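PDB 5BTO: SsRai1 from Scheffersomyces stipitis, which hydrolyses NAD caps, and also methylguanosine caps and 5' triphosphates, from RNA 5' ends with a divalent metal, and binds and stimulates the exoribonuclease RAT1. Local coordinates for residues E28-A33 with I218-T223; N108-T113 with G226-L231; P79-M84 with I151-R156. One frame throughout, in Å; residues are numbered along the deposited sequence.

Interaction 1: E28-A33 with I218-T223; sequences EIFAFA and ISVIKT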
ATOM      1  N   GLU A  28      28.172 -11.948  11.764  1.00 16.86           N
ATOM      2  CA  GLU A  28      29.224 -10.995  11.428  1.00 17.57           C
ATOM      3  C   GLU A  28      30.215 -11.630  10.462  1.00 16.30           C
ATOM      4  O   GLU A  28      30.646 -12.786  10.662  1.00 19.23           O
ATOM      5  CB  GLU A  28      29.989 -10.535  12.676  1.00 16.86           C
ATOM      6  CG  GLU A  28      31.079  -9.508  12.355  1.00 18.07           C
ATOM      7  CD  GLU A  28      31.810  -9.004  13.591  1.00 18.08           C
ATOM      8  OE1 GLU A  28      31.224  -8.215  14.375  1.00 17.96           O
ATOM      9  OE2 GLU A  28      32.978  -9.390  13.764  1.00 19.83           O
ATOM     10  N   ILE A  29      30.607 -10.879   9.439  1.00 15.17           N
ATOM     11  CA  ILE A  29      31.650 -11.369   8.530  1.00 16.76           C
ATOM     12  C   ILE A  29      32.937 -10.541   8.572  1.00 17.84           C
ATOM     13  O   ILE A  29      34.012 -11.053   8.270  1.00 19.32           O
ATOM     14  CB  ILE A  29      31.152 -11.541   7.070  1.00 19.73           C
ATOM     15  CG1 ILE A  29      30.431 -10.285   6.583  1.00 20.58           C
ATOM     16  CG2 ILE A  29      30.247 -12.753   6.965  1.00 21.79           C
ATOM     17  CD1 ILE A  29      30.334 -10.201   5.048  1.00 25.24           C
ATOM     18  N   PHE A  30      32.831  -9.268   8.945  1.00 17.16           N
ATOM     19  CA  PHE A  30      34.021  -8.443   9.180  1.00 16.27           C
ATOM     20  C   PHE A  30      33.672  -7.220  10.015  1.00 16.41           C
ATOM     21  O   PHE A  30      32.501  -6.950  10.258  1.00 16.46           O
ATOM     22  CB  PHE A  30      34.738  -8.050   7.866  1.00 17.22           C
ATOM     23  CG  PHE A  30      33.896  -7.247   6.890  1.00 18.46           C
ATOM     24  CD1 PHE A  30      33.121  -7.888   5.930  1.00 18.17           C
ATOM     25  CD2 PHE A  30      33.937  -5.856   6.885  1.00 19.30           C
ATOM     26  CE1 PHE A  30      32.366  -7.157   5.007  1.00 19.12           C
ATOM     27  CE2 PHE A  30      33.174  -5.112   5.955  1.00 19.79           C
ATOM     28  CZ  PHE A  30      32.407  -5.771   5.020  1.00 18.87           C
ATOM     29  N   ALA A  31      34.686  -6.489  10.458  1.00 16.18           N
ATOM     30  CA  ALA A  31      34.454  -5.265  11.205  1.00 17.92           C
ATOM     31  C   ALA A  31      35.450  -4.215  10.770  1.00 17.91           C
ATOM     32  O   ALA A  31      36.458  -4.530  10.145  1.00 19.32           O
ATOM     33  CB  ALA A  31      34.563  -5.531  12.721  1.00 17.74           C
ATOM     34  N   PHE A  32      35.147  -2.956  11.063  1.00 18.25           N
ATOM     35  CA  PHE A  32      36.134  -1.894  10.938  1.00 17.92           C
ATOM     36  C   PHE A  32      35.881  -0.850  12.014  1.00 18.19           C
ATOM     37  O   PHE A  32      34.895  -0.946  12.744  1.00 18.57           O
ATOM     38  CB  PHE A  32      36.188  -1.306   9.511  1.00 16.45           C
ATOM     39  CG  PHE A  32      34.926  -0.593   9.060  1.00 18.32           C
ATOM     40  CD1 PHE A  32      33.851  -1.305   8.549  1.00 17.33           C
ATOM     41  CD2 PHE A  32      34.849   0.793   9.095  1.00 19.41           C
ATOM     42  CE1 PHE A  32      32.704  -0.643   8.103  1.00 17.35           C
ATOM     43  CE2 PHE A  32      33.708   1.465   8.647  1.00 20.68           C
ATOM     44  CZ  PHE A  32      32.637   0.746   8.151  1.00 17.98           C
ATOM     45  N   ALA A  33      36.783   0.112  12.156  1.00 18.16           N
ATOM     46  CA  ALA A  33      36.616   1.102  13.211  1.00 18.08           C
ATOM     47  C   ALA A  33      37.065   2.486  12.776  1.00 20.29           C
ATOM     48  O   ALA A  33      37.792   2.640  11.801  1.00 22.95           O
ATOM     49  CB  ALA A  33      37.374   0.661  14.484  1.00 18.89           C
ATOM     50  N   ILE A 218      32.552  -0.783  14.204  1.00 16.27           N
ATOM     51  CA  ILE A 218      31.488  -1.087  13.245  1.00 15.08           C
ATOM     52  C   ILE A 218      31.513  -2.559  12.877  1.00 16.37           C
ATOM     53  O   ILE A 218      32.514  -3.057  12.349  1.00 18.64           O
ATOM     54  CB  ILE A 218      31.638  -0.268  11.940  1.00 17.34           C
ATOM     55  CG1 ILE A 218      31.806   1.220  12.241  1.00 23.83           C
ATOM     56  CG2 ILE A 218      30.439  -0.508  10.995  1.00 17.60           C
ATOM     57  CD1 ILE A 218      30.599   1.851  12.882  1.00 25.29           C
ATOM     58  N   SER A 219      30.418  -3.250  13.173  1.00 14.39           N
ATOM     59  CA  SER A 219      30.255  -4.641  12.790  1.00 14.75           C
ATOM     60  C   SER A 219      29.533  -4.707  11.442  1.00 15.37           C
ATOM     61  O   SER A 219      28.565  -3.985  11.204  1.00 16.47           O
ATOM     62  CB  SER A 219      29.456  -5.396  13.860  1.00 16.70           C
ATOM     63  OG  SER A 219      29.121  -6.710  13.436  1.00 16.69           O
ATOM     64  N   VAL A 220      30.007  -5.570  10.557  1.00 14.02           N
ATOM     65  CA  VAL A 220      29.329  -5.773   9.281  1.00 13.60           C
ATOM     66  C   VAL A 220      28.853  -7.213   9.189  1.00 15.03           C
ATOM     67  O   VAL A 220      29.648  -8.158   9.312  1.00 16.18           O
ATOM     68  CB  VAL A 220      30.227  -5.433   8.078  1.00 14.36           C
ATOM     69  CG1 VAL A 220      29.392  -5.426   6.790  1.00 15.17           C
ATOM     70  CG2 VAL A 220      30.892  -4.085   8.289  1.00 16.57           C
ATOM     71  N   ILE A 221      27.553  -7.371   8.970  1.00 15.04           N
ATOM     72  CA  ILE A 221      26.904  -8.664   9.090  1.00 14.36           C
ATOM     73  C   ILE A 221      26.225  -9.063   7.799  1.00 14.21           C
ATOM     74  O   ILE A 221      25.885  -8.208   6.975  1.00 16.28           O
ATOM     75  CB  ILE A 221      25.828  -8.653  10.213  1.00 13.44           C
ATOM     76  CG1 ILE A 221      24.676  -7.701   9.859  1.00 16.25           C
ATOM     77  CG2 ILE A 221      26.451  -8.234  11.548  1.00 16.20           C
ATOM     78  CD1 ILE A 221      23.446  -7.908  10.719  1.00 17.93           C
ATOM     79  N   LYS A 222      26.060 -10.370   7.621  1.00 14.52           N
ATOM     80  CA  LYS A 222      25.193 -10.893   6.572  1.00 16.54           C
ATOM     81  C   LYS A 222      23.885 -11.282   7.229  1.00 16.66           C
ATOM     82  O   LYS A 222      23.869 -11.897   8.300  1.00 18.73           O
ATOM     83  CB  LYS A 222      25.818 -12.102   5.881  1.00 22.05           C
ATOM     84  CG  LYS A 222      26.805 -11.757   4.791  1.00 29.37           C
ATOM     85  CD  LYS A 222      27.357 -13.022   4.140  1.00 34.07           C
ATOM     86  CE  LYS A 222      26.252 -14.029   3.839  1.00 36.69           C
ATOM     87  NZ  LYS A 222      25.396 -13.663   2.673  1.00 38.52           N
ATOM     88  N   THR A 223      22.778 -10.881   6.615  1.00 15.00           N
ATOM     89  CA  THR A 223      21.480 -11.224   7.151  1.00 14.08           C
ATOM     90  C   THR A 223      20.492 -11.259   6.000  1.00 14.77           C
ATOM     91  O   THR A 223      20.889 -11.335   4.841  1.00 15.78           O
ATOM     92  CB  THR A 223      21.057 -10.222   8.250  1.00 15.63           C
ATOM     93  OG1 THR A 223      19.844 -10.662   8.869  1.00 17.30           O
ATOM     94  CG2 THR A 223      20.895  -8.823   7.675  1.00 18.04           C
TER
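A classic beta bulge marks this antiparallel pairing of strands 27-34 and 216-225 in the large mixed sheet of the Rai1 fold: I29 and F30 together face V220. The carbonyl of V220 takes the N-H of I29 at 2.9 Å from N to O, and a weaker bond from F30 N. F30 returns a bond by accepting V220 N at its carbonyl oxygen, and past the bulge F32 pairs with I218 by bonds in both directions. On the face carrying these four side chains, each ring lies against a branched aliphatic residue. V220 CB sits over the F30 ring, 3.8 Å from its centroid, while its methyl CG2 reaches F30 CE2 at 3.4 Å. I218 CB stands over the centre of the F32 ring, and V220 CG2 comes to that ring's edge, so one valine serves both aromatics. Both phenylalanines hold CG between backbone N and carbonyl carbon (chi1 60° and 65°), which brings the rings back over the neighbouring strand. Helix 87-101 packs on the same rings through A93. On the other face, the extended side chain of E28 runs across to S219, whose OG donates to E28 OE1 at 2.8 Å, meeting it on the anti side and 20° out of the carboxylate plane. Y254 also hydrogen-bonds OE1, and K48 forms a salt bridge with OE2, fixing both carboxylate oxygens. With I218 near E235 and F32 near Y114, both substrate-binding residues, the pairing belongs to the sheet beside the active site of this PD-(D/E)XK-type nuclease.

Interaction 2: N108-T113 with G226-L231; sequences NVDIIT and GEAKML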
ATOM      1  N   ASN A 108      28.040 -12.583  -1.147  1.00 23.73           N
ATOM      2  CA  ASN A 108      26.813 -13.148  -1.683  1.00 23.85           C
ATOM      3  C   ASN A 108      25.564 -12.536  -1.061  1.00 20.66           C
ATOM      4  O   ASN A 108      24.888 -13.179  -0.265  1.00 23.56           O
ATOM      5  CB  ASN A 108      26.798 -14.661  -1.489  1.00 28.81           C
ATOM      6  CG  ASN A 108      25.582 -15.313  -2.107  1.00 33.80           C
ATOM      7  OD1 ASN A 108      25.128 -14.918  -3.183  1.00 35.35           O
ATOM      8  ND2 ASN A 108      25.035 -16.309  -1.419  1.00 37.46           N
ATOM      9  N   VAL A 109      25.276 -11.290  -1.429  1.00 20.18           N
ATOM     10  CA  VAL A 109      24.060 -10.602  -0.985  1.00 17.41           C
ATOM     11  C   VAL A 109      23.430  -9.812  -2.122  1.00 17.74           C
ATOM     12  O   VAL A 109      24.056  -9.596  -3.167  1.00 19.52           O
ATOM     13  CB  VAL A 109      24.324  -9.632   0.191  1.00 16.74           C
ATOM     14  CG1 VAL A 109      24.905 -10.381   1.390  1.00 17.57           C
ATOM     15  CG2 VAL A 109      25.240  -8.490  -0.238  1.00 18.92           C
ATOM     16  N   ASP A 110      22.188  -9.383  -1.902  1.00 17.46           N
ATOM     17  CA  ASP A 110      21.455  -8.579  -2.872  1.00 17.76           C
ATOM     18  C   ASP A 110      21.592  -7.092  -2.589  1.00 16.83           C
ATOM     19  O   ASP A 110      21.551  -6.273  -3.509  1.00 17.49           O
ATOM     20  CB  ASP A 110      19.973  -8.944  -2.834  1.00 18.78           C
ATOM     21  CG  ASP A 110      19.723 -10.397  -3.163  1.00 21.36           C
ATOM     22  OD1 ASP A 110      20.052 -10.801  -4.297  1.00 22.68           O
ATOM     23  OD2 ASP A 110      19.192 -11.138  -2.305  1.00 23.08           O
ATOM     24  N   ILE A 111      21.726  -6.744  -1.309  1.00 15.68           N
ATOM     25  CA  ILE A 111      21.741  -5.346  -0.890  1.00 14.51           C
ATOM     26  C   ILE A 111      22.888  -5.085   0.086  1.00 14.00           C
ATOM     27  O   ILE A 111      23.146  -5.894   0.968  1.00 15.51           O
ATOM     28  CB  ILE A 111      20.410  -4.958  -0.193  1.00 15.63           C
ATOM     29  CG1 ILE A 111      19.221  -5.086  -1.151  1.00 15.80           C
ATOM     30  CG2 ILE A 111      20.481  -3.531   0.370  1.00 17.33           C
ATOM     31  CD1 ILE A 111      17.878  -5.027  -0.422  1.00 17.18           C
ATOM     32  N   ILE A 112      23.564  -3.954  -0.084  1.00 14.41           N
ATOM     33  CA  ILE A 112      24.674  -3.559   0.788  1.00 15.20           C
ATOM     34  C   ILE A 112      24.353  -2.171   1.340  1.00 15.36           C
ATOM     35  O   ILE A 112      24.160  -1.234   0.573  1.00 15.70           O
ATOM     36  CB  ILE A 112      26.002  -3.524  -0.005  1.00 16.80           C
ATOM     37  CG1 ILE A 112      26.408  -4.946  -0.408  1.00 17.35           C
ATOM     38  CG2 ILE A 112      27.121  -2.824   0.802  1.00 17.65           C
ATOM     39  CD1 ILE A 112      27.457  -5.014  -1.517  1.00 22.29           C
ATOM     40  N   THR A 113      24.274  -2.032   2.666  1.00 13.47           N
ATOM     41  CA  THR A 113      23.846  -0.763   3.229  1.00 12.84           C
ATOM     42  C   THR A 113      24.187  -0.659   4.705  1.00 12.82           C
ATOM     43  O   THR A 113      24.894  -1.516   5.247  1.00 14.59           O
ATOM     44  CB  THR A 113      22.322  -0.566   3.014  1.00 14.66           C
ATOM     45  OG1 THR A 113      21.939   0.781   3.329  1.00 16.17           O
ATOM     46  CG2 THR A 113      21.526  -1.550   3.855  1.00 14.56           C
ATOM     47  N   GLY A 226      12.784 -11.982   4.200  1.00 17.80           N
ATOM     48  CA  GLY A 226      12.132 -12.708   3.122  1.00 18.78           C
ATOM     49  C   GLY A 226      13.156 -13.436   2.268  1.00 20.60           C
ATOM     50  O   GLY A 226      13.973 -14.203   2.790  1.00 24.05           O
ATOM     51  N   GLU A 227      13.117 -13.197   0.959  1.00 17.42           N
ATOM     52  CA  GLU A 227      14.052 -13.833   0.030  1.00 19.84           C
ATOM     53  C   GLU A 227      15.318 -13.013  -0.195  1.00 18.03           C
ATOM     54  O   GLU A 227      16.238 -13.460  -0.891  1.00 22.27           O
ATOM     55  CB  GLU A 227      13.373 -14.081  -1.319  1.00 21.95           C
ATOM     56  CG  GLU A 227      12.299 -15.130  -1.246  1.00 25.39           C
ATOM     57  CD  GLU A 227      12.855 -16.445  -0.759  1.00 28.79           C
ATOM     58  OE1 GLU A 227      13.592 -17.095  -1.527  1.00 31.30           O
ATOM     59  OE2 GLU A 227      12.572 -16.822   0.392  1.00 29.94           O
ATOM     60  N   ALA A 228      15.361 -11.815   0.383  1.00 15.77           N
ATOM     61  CA  ALA A 228      16.476 -10.895   0.168  1.00 15.23           C
ATOM     62  C   ALA A 228      17.648 -11.199   1.099  1.00 13.80           C
ATOM     63  O   ALA A 228      17.455 -11.400   2.293  1.00 17.09           O
ATOM     64  CB  ALA A 228      16.015  -9.449   0.383  1.00 16.36           C
ATOM     65  N   LYS A 229      18.856 -11.212   0.545  1.00 15.27           N
ATOM     66  CA  LYS A 229      20.077 -11.319   1.334  1.00 15.42           C
ATOM     67  C   LYS A 229      20.696  -9.929   1.447  1.00 15.12           C
ATOM     68  O   LYS A 229      20.759  -9.188   0.468  1.00 14.92           O
ATOM     69  CB  LYS A 229      21.069 -12.272   0.664  1.00 20.67           C
ATOM     70  CG  LYS A 229      20.567 -13.689   0.503  1.00 24.16           C
ATOM     71  CD  LYS A 229      21.648 -14.568  -0.127  1.00 30.82           C
ATOM     72  CE  LYS A 229      21.178 -15.997  -0.319  1.00 35.86           C
ATOM     73  NZ  LYS A 229      20.099 -16.083  -1.338  1.00 38.15           N
ATOM     74  N   MET A 230      21.137  -9.558   2.644  1.00 14.59           N
ATOM     75  CA  MET A 230      21.616  -8.199   2.864  1.00 14.15           C
ATOM     76  C   MET A 230      22.904  -8.166   3.677  1.00 15.38           C
ATOM     77  O   MET A 230      23.113  -8.996   4.560  1.00 16.49           O
ATOM     78  CB  MET A 230      20.532  -7.362   3.571  1.00 14.38           C
ATOM     79  CG  MET A 230      19.227  -7.339   2.773  1.00 18.49           C
ATOM     80  SD  MET A 230      17.863  -6.530   3.629  1.00 22.35           S
ATOM     81  CE  MET A 230      18.356  -4.819   3.499  1.00 18.23           C
ATOM     82  N   LEU A 231      23.763  -7.209   3.352  1.00 13.12           N
ATOM     83  CA  LEU A 231      24.948  -6.920   4.148  1.00 13.64           C
ATOM     84  C   LEU A 231      24.629  -5.621   4.879  1.00 15.26           C
ATOM     85  O   LEU A 231      24.261  -4.621   4.240  1.00 15.77           O
ATOM     86  CB  LEU A 231      26.170  -6.745   3.236  1.00 16.72           C
ATOM     87  CG  LEU A 231      27.547  -6.694   3.899  1.00 19.59           C
ATOM     88  CD1 LEU A 231      27.900  -8.052   4.500  1.00 23.43           C
ATOM     89  CD2 LEU A 231      28.644  -6.274   2.935  1.00 20.85           C
TER
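I111 and M230 run alongside each other on one face of the parallel pairing between strands 111-114 and 228-235 in the large mixed sheet. M230 bends at chi3 (73°), which carries its methyl CE back to I111 CD1 at 4.0 Å, with I111 CG2 equally near. On the other face I112 and L231 are matched in the same way, I112 CG1 against L231 CB, and V109 CG2 comes across to that same CB at 4.0 Å. Helix 333-350 packs on the face of I111 and M230, helix 87-101 on that of I112 and L231. Just before strand 111-114, D110 turns its carboxylate back along K229: OD2 accepts K229 N through its anti lone pair at 2.9 Å, nearly straight at 175°, while OD1 makes a salt bridge with R353. With an alanine in place of D110, K229 N would probably lose this acceptor and R353 its carboxylate mate. The aliphatic chain of K229 passes obliquely over N108, its CD 3.5 Å from N108 O. K229 O accepts two backbone N-H groups, I111 N in the carbonyl plane and D110 N, at 2.8 Å, from 43° above it.

Interaction 3: P79-M84 with I151-R156; sequences PEEKNM and IELARR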
ATOM      1  N   PRO A  79      32.728  17.035  13.984  1.00 51.25           N
ATOM      2  CA  PRO A  79      31.828  17.903  13.214  1.00 52.45           C
ATOM      3  C   PRO A  79      30.805  17.076  12.442  1.00 54.05           C
ATOM      4  O   PRO A  79      31.184  16.164  11.709  1.00 54.07           O
ATOM      5  CB  PRO A  79      32.774  18.623  12.249  1.00 51.75           C
ATOM      6  CG  PRO A  79      34.106  18.578  12.921  1.00 51.13           C
ATOM      7  CD  PRO A  79      34.143  17.262  13.641  1.00 51.67           C
ATOM      8  N   GLU A  80      29.525  17.392  12.609  1.00 55.70           N
ATOM      9  CA  GLU A  80      28.452  16.557  12.072  1.00 57.16           C
ATOM     10  C   GLU A  80      28.525  16.378  10.552  1.00 56.92           C
ATOM     11  O   GLU A  80      27.973  15.422  10.006  1.00 56.89           O
ATOM     12  CB  GLU A  80      27.082  17.098  12.499  1.00 58.94           C
ATOM     13  CG  GLU A  80      25.940  16.096  12.363  1.00 60.65           C
ATOM     14  CD  GLU A  80      26.119  14.856  13.233  1.00 62.89           C
ATOM     15  OE1 GLU A  80      27.116  14.779  13.985  1.00 62.51           O
ATOM     16  OE2 GLU A  80      25.256  13.952  13.165  1.00 64.39           O
ATOM     17  N   GLU A  81      29.215  17.290   9.874  1.00 57.34           N
ATOM     18  CA  GLU A  81      29.416  17.175   8.434  1.00 57.87           C
ATOM     19  C   GLU A  81      30.615  16.286   8.111  1.00 56.68           C
ATOM     20  O   GLU A  81      30.951  16.067   6.947  1.00 56.45           O
ATOM     21  CB  GLU A  81      29.573  18.556   7.797  1.00 60.26           C
ATOM     22  CG  GLU A  81      30.516  19.484   8.535  1.00 62.76           C
ATOM     23  CD  GLU A  81      30.156  20.940   8.327  1.00 65.48           C
ATOM     24  OE1 GLU A  81      29.065  21.206   7.775  1.00 66.02           O
ATOM     25  OE2 GLU A  81      30.959  21.816   8.714  1.00 66.94           O
ATOM     26  N   LYS A  82      31.255  15.780   9.159  1.00 55.15           N
ATOM     27  CA  LYS A  82      32.322  14.804   9.013  1.00 54.36           C
ATOM     28  C   LYS A  82      31.853  13.475   9.595  1.00 51.77           C
ATOM     29  O   LYS A  82      32.650  12.568   9.837  1.00 52.36           O
ATOM     30  CB  LYS A  82      33.585  15.285   9.732  1.00 55.73           C
ATOM     31  CG  LYS A  82      33.912  16.750   9.479  1.00 57.83           C
ATOM     32  CD  LYS A  82      35.322  17.107   9.928  1.00 59.06           C
ATOM     33  CE  LYS A  82      35.654  18.556   9.580  1.00 59.87           C
ATOM     34  NZ  LYS A  82      37.121  18.821   9.587  1.00 60.63           N
ATOM     35  N   ASN A  83      30.545  13.364   9.810  1.00 48.68           N
ATOM     36  CA  ASN A  83      29.991  12.212  10.509  1.00 45.38           C
ATOM     37  C   ASN A  83      28.775  11.606   9.806  1.00 43.57           C
ATOM     38  O   ASN A  83      28.008  10.854  10.409  1.00 42.50           O
ATOM     39  CB  ASN A  83      29.642  12.598  11.949  1.00 45.61           C
ATOM     40  CG  ASN A  83      29.481  11.394  12.854  1.00 45.95           C
ATOM     41  OD1 ASN A  83      30.103  10.353  12.644  1.00 45.59           O
ATOM     42  ND2 ASN A  83      28.635  11.528  13.869  1.00 47.60           N
ATOM     43  N   MET A  84      28.603  11.940   8.530  1.00 46.08           N
ATOM     44  CA  MET A  84      27.540  11.340   7.732  1.00 46.76           C
ATOM     45  C   MET A  84      27.931   9.925   7.310  1.00 43.70           C
ATOM     46  O   MET A  84      29.106   9.651   7.049  1.00 45.13           O
ATOM     47  CB  MET A  84      27.222  12.206   6.506  1.00 53.72           C
ATOM     48  CG  MET A  84      26.463  13.481   6.847  1.00 54.55           C
ATOM     49  SD  MET A  84      26.174  14.571   5.441  1.00 83.29           S
ATOM     50  CE  MET A  84      27.858  14.980   4.972  1.00 62.72           C
ATOM     51  N   ILE A 151      21.379  16.242   0.988  1.00 30.09           N
ATOM     52  CA  ILE A 151      20.102  16.294   1.690  1.00 29.02           C
ATOM     53  C   ILE A 151      20.311  16.201   3.197  1.00 30.01           C
ATOM     54  O   ILE A 151      19.696  16.946   3.966  1.00 29.92           O
ATOM     55  CB  ILE A 151      19.133  15.195   1.202  1.00 28.26           C
ATOM     56  CG1 ILE A 151      18.636  15.529  -0.210  1.00 27.17           C
ATOM     57  CG2 ILE A 151      17.963  15.040   2.174  1.00 29.58           C
ATOM     58  CD1 ILE A 151      17.697  14.490  -0.804  1.00 28.18           C
ATOM     59  N   GLU A 152      21.202  15.306   3.615  1.00 29.56           N
ATOM     60  CA  GLU A 152      21.510  15.157   5.038  1.00 31.32           C
ATOM     61  C   GLU A 152      22.102  16.426   5.628  1.00 37.33           C
ATOM     62  O   GLU A 152      21.754  16.819   6.742  1.00 38.46           O
ATOM     63  CB  GLU A 152      22.461  13.982   5.275  1.00 31.84           C
ATOM     64  CG  GLU A 152      21.792  12.642   5.120  1.00 31.11           C
ATOM     65  CD  GLU A 152      20.489  12.559   5.895  1.00 35.50           C
ATOM     66  OE1 GLU A 152      20.484  12.883   7.108  1.00 37.97           O
ATOM     67  OE2 GLU A 152      19.467  12.180   5.285  1.00 36.23           O
ATOM     68  N   LEU A 153      23.005  17.057   4.885  1.00 40.02           N
ATOM     69  CA  LEU A 153      23.637  18.290   5.340  1.00 42.28           C
ATOM     70  C   LEU A 153      22.598  19.382   5.536  1.00 41.96           C
ATOM     71  O   LEU A 153      22.562  20.047   6.570  1.00 41.74           O
ATOM     72  CB  LEU A 153      24.698  18.753   4.340  1.00 45.78           C
ATOM     73  CG  LEU A 153      26.051  18.038   4.404  1.00 49.51           C
ATOM     74  CD1 LEU A 153      26.945  18.445   3.234  1.00 50.34           C
ATOM     75  CD2 LEU A 153      26.736  18.324   5.730  1.00 50.75           C
ATOM     76  N   ALA A 154      21.748  19.558   4.532  1.00 40.88           N
ATOM     77  CA  ALA A 154      20.726  20.591   4.576  1.00 41.59           C
ATOM     78  C   ALA A 154      19.722  20.328   5.691  1.00 41.82           C
ATOM     79  O   ALA A 154      19.225  21.260   6.324  1.00 42.63           O
ATOM     80  CB  ALA A 154      20.016  20.689   3.235  1.00 39.77           C
ATOM     81  N   ARG A 155      19.437  19.052   5.932  1.00 41.10           N
ATOM     82  CA  ARG A 155      18.399  18.658   6.876  1.00 42.42           C
ATOM     83  C   ARG A 155      18.791  18.929   8.330  1.00 45.98           C
ATOM     84  O   ARG A 155      17.990  19.447   9.108  1.00 46.26           O
ATOM     85  CB  ARG A 155      18.051  17.184   6.677  1.00 43.45           C
ATOM     86  CG  ARG A 155      16.775  16.728   7.363  1.00 43.99           C
ATOM     87  CD  ARG A 155      16.185  15.516   6.648  1.00 44.45           C
ATOM     88  NE  ARG A 155      15.450  15.894   5.441  1.00 43.43           N
ATOM     89  CZ  ARG A 155      15.072  15.044   4.488  1.00 38.98           C
ATOM     90  NH1 ARG A 155      15.367  13.745   4.575  1.00 32.50           N
ATOM     91  NH2 ARG A 155      14.403  15.498   3.438  1.00 41.23           N
ATOM     92  N   ARG A 156      20.021  18.586   8.695  1.00 48.76           N
ATOM     93  CA  ARG A 156      20.476  18.804  10.065  1.00 52.19           C
ATOM     94  C   ARG A 156      20.574  20.294  10.389  1.00 53.01           C
ATOM     95  O   ARG A 156      20.217  20.725  11.486  1.00 52.28           O
ATOM     96  CB  ARG A 156      21.810  18.099  10.323  1.00 55.14           C
ATOM     97  CG  ARG A 156      21.723  16.577  10.294  1.00 56.94           C
ATOM     98  CD  ARG A 156      22.986  15.938  10.851  1.00 59.74           C
ATOM     99  NE  ARG A 156      23.530  14.917   9.961  1.00 62.32           N
ATOM    100  CZ  ARG A 156      23.335  13.609  10.106  1.00 64.89           C
ATOM    101  NH1 ARG A 156      22.607  13.149  11.116  1.00 65.28           N
ATOM    102  NH2 ARG A 156      23.873  12.756   9.240  1.00 65.68           N
TER
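The guanidinium of R156 lies between two carboxylates, with E80 OE2 3.3 Å above one face and E152 OE1 4.0 Å above the opposite one, both offset toward the rim. At its edge, near the plane, M84 CG approaches NH2 at 3.6 Å. The E80 carboxylate stands almost perpendicular to the guanidinium, the planes 88° apart. Because E80 OE2 lies well out of the guanidinium plane, with no N-H pointing at it, its 3.4 Å salt bridge to R156 NH1 rests on charge alone. Closer still are the aliphatic parts: E80 CG meets R156 CD at 3.3 Å where the two side chains cross at about a right angle. In the fold, this contact sets the loop leading into helix 87-101, whose N83 OD1 is hydrogen-bonded to R34, against one side of helix 149-166, with E152, L153 and R156 about one turn of that helix. M84 reaches between L153 and R156. Its CG is anti to the carbonyl carbon (chi1 -73°) and the chain bends at chi3, placing CE 3.6 Å from L153 CG, while SD rests 3.8 Å from E152 CB. L153 crosses the end of the methionine at about a right angle, and its CD2 branch extends to E81 CB at 3.5 Å.

How the interactions relate
Interactions 1 and 2 are buried and belong to one sheet, where strands 216-225 and 228-235 are neighbours joined by a tight connection. They touch directly: T223 N is probably hydrogen-bonded to M230 O at 2.8 Å, and I29 CD1 packs on L231 CD1. The first pairs its strands antiparallel, the second parallel, yet both rely on backbone hydrogen bonds with apolar side chains on the faces and a carboxylate taking a cross-strand donor. Interaction 3 is a surface contact, about 9 Å from interaction 1 at the nearest atoms, and joins a loop to a helix through side chains: charge, aliphatic carbon and a methionine. In sequence it is nested within the loop that interaction 1 closes.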